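Local coordinates for protein spondin-1 (Homo sapiens, PDB 2ZOU) that probably serves cell adhesion as a secreted extracellular-matrix glycoprotein, here represented by its beta-sandwich reeler domain, at residues 114-126 with 135-147. Numbering follows the deposited sequence.
Sequences PAGTGCVILKASI and QDEGSLTKKLCEQ. With EDO (1,2-ethanediol), chain F; EDO (1,2-ethanediol), chain D.
The carboxylate of Glu-146 takes two backbone N-H groups of the 114-118 loop: Gly-118 N gives OE2 a bond of 2.8 Å on the anti side, and Gly-116 N meets OE1 at 2.9 Å on the syn side, both tilted out of the carboxylate plane. An extended chain beyond CG (chi2 177°) carries the acid to the type II turn of Pro-114 to Thr-117, where Gly-116 has phi 96°, at which a CB would jam against the carbonyl O of Ala-115. This is the open end of an antiparallel hairpin in the reeler beta-sandwich. Strand 120-126 lies between strand 55-62 and strand 131-144, outermost in this chain's sheet. Paired bonds join Val-120 with Leu-144 and Leu-122 with Lys-142, and Ala-124 N continues the ladder to Leu-140 O. A disulfide, Cys-119 SG to Cys-145 SG, joins the two segments next to the Val-120/Leu-144 pair. Leu-122 and Leu-144 face the apolar sandwich interior, where Leu-122 packs on Val-43 and Leu-26. On the other face, Ile-121 CD1 lies 3.7 Å from Lys-143 CG, while Lys-143 NZ forms a salt bridge with Glu-63. Thr-141, a beta-branched residue suited to a strand, crowds its CG2 to 3.4 Å from Ile-121 CG2; its OG1 donates to Gln-135 O from above the carbonyl plane. Nearby, Lys-123 NZ reaches Asp-136 through a water, which accepts from NZ and donates to OD1 at 2.8 Å.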
# COMPACT_ATOMS: atom_id res chain seq x y z
N PRO A 114 7.80 -15.45 0.41
CA PRO A 114 8.81 -16.44 0.05
C PRO A 114 9.41 -16.28 -1.35
O PRO A 114 8.75 -15.75 -2.27
CB PRO A 114 8.04 -17.76 0.10
CG PRO A 114 6.96 -17.52 1.08
CD PRO A 114 6.54 -16.09 0.84
N ALA A 115 10.63 -16.78 -1.51
CA ALA A 115 11.30 -16.77 -2.80
C ALA A 115 10.39 -17.46 -3.81
O ALA A 115 9.74 -18.46 -3.48
CB ALA A 115 12.63 -17.50 -2.71
N GLY A 116 10.35 -16.93 -5.03
CA GLY A 116 9.50 -17.48 -6.08
C GLY A 116 8.17 -16.77 -6.23
O GLY A 116 7.43 -17.00 -7.17
N THR A 117 7.86 -15.87 -5.29
CA THR A 117 6.61 -15.12 -5.38
C THR A 117 6.60 -14.16 -6.57
O THR A 117 5.55 -13.82 -7.10
CB THR A 117 6.31 -14.37 -4.05
OG1 THR A 117 6.16 -15.34 -3.00
CG2 THR A 117 5.03 -13.53 -4.15
N GLY A 118 7.79 -13.72 -6.97
CA GLY A 118 7.95 -12.81 -8.09
C GLY A 118 7.75 -11.35 -7.71
O GLY A 118 7.71 -10.97 -6.53
N CYS A 119 7.64 -10.52 -8.74
CA CYS A 119 7.51 -9.08 -8.54
C CYS A 119 6.22 -8.75 -7.81
O CYS A 119 5.17 -9.29 -8.13
CB CYS A 119 7.56 -8.34 -9.87
SG CYS A 119 9.17 -8.43 -10.68
N VAL A 120 6.33 -7.85 -6.85
CA VAL A 120 5.19 -7.41 -6.05
C VAL A 120 4.95 -5.90 -6.30
O VAL A 120 5.90 -5.12 -6.41
CB VAL A 120 5.44 -7.65 -4.55
CG1 VAL A 120 4.37 -6.99 -3.70
CG2 VAL A 120 5.52 -9.15 -4.28
N ILE A 121 3.68 -5.52 -6.40
CA ILE A 121 3.29 -4.12 -6.55
C ILE A 121 2.57 -3.66 -5.31
O ILE A 121 1.47 -4.14 -4.99
CB ILE A 121 2.35 -3.89 -7.76
CG1 ILE A 121 2.82 -4.63 -9.02
CG2 ILE A 121 2.18 -2.40 -8.01
CD1 ILE A 121 4.13 -4.12 -9.62
N LEU A 122 3.20 -2.72 -4.59
CA LEU A 122 2.57 -2.06 -3.47
C LEU A 122 1.81 -0.89 -4.04
O LEU A 122 2.40 -0.11 -4.78
CB LEU A 122 3.63 -1.54 -2.49
CG LEU A 122 4.53 -2.61 -1.85
CD1 LEU A 122 5.68 -1.96 -1.09
CD2 LEU A 122 3.69 -3.44 -0.92
N LYS A 123 0.54 -0.77 -3.70
CA LYS A 123 -0.35 0.22 -4.31
C LYS A 123 -1.30 0.85 -3.30
O LYS A 123 -1.85 0.16 -2.45
CB LYS A 123 -1.22 -0.44 -5.39
CG LYS A 123 -0.61 -0.57 -6.76
CD LYS A 123 -1.34 -1.63 -7.57
CE LYS A 123 -2.68 -1.17 -8.05
NZ LYS A 123 -3.19 -2.12 -9.09
N ALA A 124 -1.52 2.15 -3.43
CA ALA A 124 -2.44 2.84 -2.55
C ALA A 124 -3.41 3.72 -3.31
O ALA A 124 -3.14 4.17 -4.42
CB ALA A 124 -1.67 3.67 -1.55
N SER A 125 -4.56 3.93 -2.69
CA SER A 125 -5.57 4.87 -3.12
C SER A 125 -5.86 5.78 -1.94
O SER A 125 -5.80 5.32 -0.79
CB SER A 125 -6.83 4.11 -3.53
OG SER A 125 -7.90 4.99 -3.78
N ILE A 126 -6.18 7.05 -2.18
CA ILE A 126 -6.52 7.96 -1.08
C ILE A 126 -7.77 8.79 -1.36
O ILE A 126 -8.21 8.92 -2.51
CB ILE A 126 -5.35 8.92 -0.64
CG1 ILE A 126 -5.09 10.01 -1.69
CG2 ILE A 126 -4.07 8.14 -0.22
CD1 ILE A 126 -5.89 11.29 -1.51
N GLN A 135 -3.39 3.00 -9.36
CA GLN A 135 -2.79 3.10 -10.68
C GLN A 135 -1.70 2.06 -10.88
O GLN A 135 -1.09 1.61 -9.92
CB GLN A 135 -2.21 4.49 -10.89
CG GLN A 135 -3.27 5.58 -10.98
CD GLN A 135 -4.12 5.51 -12.23
OE1 GLN A 135 -3.70 5.02 -13.28
NE2 GLN A 135 -5.35 6.01 -12.11
N ASP A 136 -1.46 1.69 -12.14
CA ASP A 136 -0.43 0.71 -12.46
C ASP A 136 0.97 1.25 -12.24
O ASP A 136 1.89 0.50 -11.90
CB ASP A 136 -0.58 0.18 -13.89
CG ASP A 136 -1.81 -0.70 -14.07
OD1 ASP A 136 -2.43 -1.10 -13.06
OD2 ASP A 136 -2.17 -1.00 -15.22
N GLU A 137 1.12 2.57 -12.42
CA GLU A 137 2.37 3.29 -12.19
C GLU A 137 2.02 4.66 -11.67
O GLU A 137 0.96 5.20 -11.97
CB GLU A 137 3.15 3.44 -13.49
CG GLU A 137 3.87 2.19 -13.91
CD GLU A 137 4.54 2.33 -15.26
OE1 GLU A 137 4.68 3.48 -15.75
OE2 GLU A 137 4.92 1.30 -15.83
N GLY A 138 2.92 5.23 -10.87
CA GLY A 138 2.67 6.55 -10.33
C GLY A 138 3.24 6.68 -8.94
O GLY A 138 3.90 5.78 -8.43
N SER A 139 2.96 7.82 -8.32
CA SER A 139 3.57 8.10 -7.03
C SER A 139 3.02 7.25 -5.89
O SER A 139 3.66 7.15 -4.84
CB SER A 139 3.48 9.59 -6.71
OG SER A 139 2.14 10.03 -6.65
N LEU A 140 1.84 6.66 -6.07
CA LEU A 140 1.24 5.78 -5.06
C LEU A 140 1.40 4.30 -5.40
O LEU A 140 0.68 3.46 -4.89
CB LEU A 140 -0.24 6.14 -4.85
CG LEU A 140 -0.48 7.40 -4.01
CD1 LEU A 140 -1.97 7.67 -3.93
CD2 LEU A 140 0.09 7.28 -2.62
N THR A 141 2.37 3.99 -6.25
CA THR A 141 2.62 2.61 -6.68
C THR A 141 4.12 2.34 -6.67
O THR A 141 4.91 3.13 -7.20
CB THR A 141 2.03 2.38 -8.08
OG1 THR A 141 0.65 2.73 -8.05
CG2 THR A 141 2.20 0.92 -8.57
N LYS A 142 4.51 1.22 -6.05
CA LYS A 142 5.92 0.85 -6.02
C LYS A 142 6.09 -0.63 -6.31
O LYS A 142 5.45 -1.46 -5.69
CB LYS A 142 6.57 1.18 -4.67
CG LYS A 142 8.07 0.87 -4.59
CD LYS A 142 8.92 1.74 -5.50
CE LYS A 142 10.41 1.32 -5.49
NZ LYS A 142 10.76 0.24 -6.47
N LYS A 143 6.95 -0.93 -7.28
CA LYS A 143 7.25 -2.29 -7.67
C LYS A 143 8.52 -2.75 -6.98
O LYS A 143 9.53 -2.04 -7.01
CB LYS A 143 7.43 -2.37 -9.19
CG LYS A 143 7.85 -3.74 -9.71
CD LYS A 143 8.36 -3.69 -11.15
CE LYS A 143 7.27 -3.35 -12.14
NZ LYS A 143 7.60 -3.97 -13.47
N LEU A 144 8.45 -3.92 -6.34
CA LEU A 144 9.64 -4.57 -5.78
C LEU A 144 9.72 -6.00 -6.26
O LEU A 144 8.78 -6.78 -6.10
CB LEU A 144 9.61 -4.60 -4.25
CG LEU A 144 9.90 -3.32 -3.47
CD1 LEU A 144 9.64 -3.57 -1.99
CD2 LEU A 144 11.33 -2.82 -3.68
N CYS A 145 10.87 -6.34 -6.84
CA CYS A 145 11.07 -7.70 -7.31
C CYS A 145 12.07 -8.42 -6.40
O CYS A 145 12.61 -7.82 -5.48
CB CYS A 145 11.51 -7.69 -8.77
SG CYS A 145 10.25 -6.89 -9.85
N GLU A 146 12.27 -9.71 -6.64
CA GLU A 146 13.35 -10.44 -5.97
C GLU A 146 14.70 -10.06 -6.60
O GLU A 146 14.74 -9.48 -7.68
CB GLU A 146 13.10 -11.95 -6.10
CG GLU A 146 11.73 -12.41 -5.61
CD GLU A 146 11.49 -13.91 -5.82
OE1 GLU A 146 12.22 -14.73 -5.22
OE2 GLU A 146 10.56 -14.26 -6.58
N GLN A 147 15.79 -10.36 -5.89
CA GLN A 147 17.17 -10.41 -6.43
C GLN A 147 18.20 -10.08 -5.37
O GLN A 147 18.32 -10.79 -4.38
CB GLN A 147 17.38 -9.56 -7.70
CG GLN A 147 17.54 -8.06 -7.45
CD GLN A 147 17.14 -7.21 -8.65
OE1 GLN A 147 16.98 -7.72 -9.76
NE2 GLN A 147 16.98 -5.91 -8.43
C1 EDO F . -2.25 6.23 -7.66
O1 EDO F . -3.20 5.78 -6.69
C2 EDO F . -2.77 7.43 -8.43
O2 EDO F . -1.69 8.29 -8.77
C1 EDO D . -10.40 5.79 -1.42
O1 EDO D . -10.15 4.75 -2.37
C2 EDO D . -9.42 5.67 -0.27
O2 EDO D . -9.53 4.37 0.34
O HOH W 1 -4.07 -0.33 -10.95
O HOH W 2 -1.95 3.01 -6.77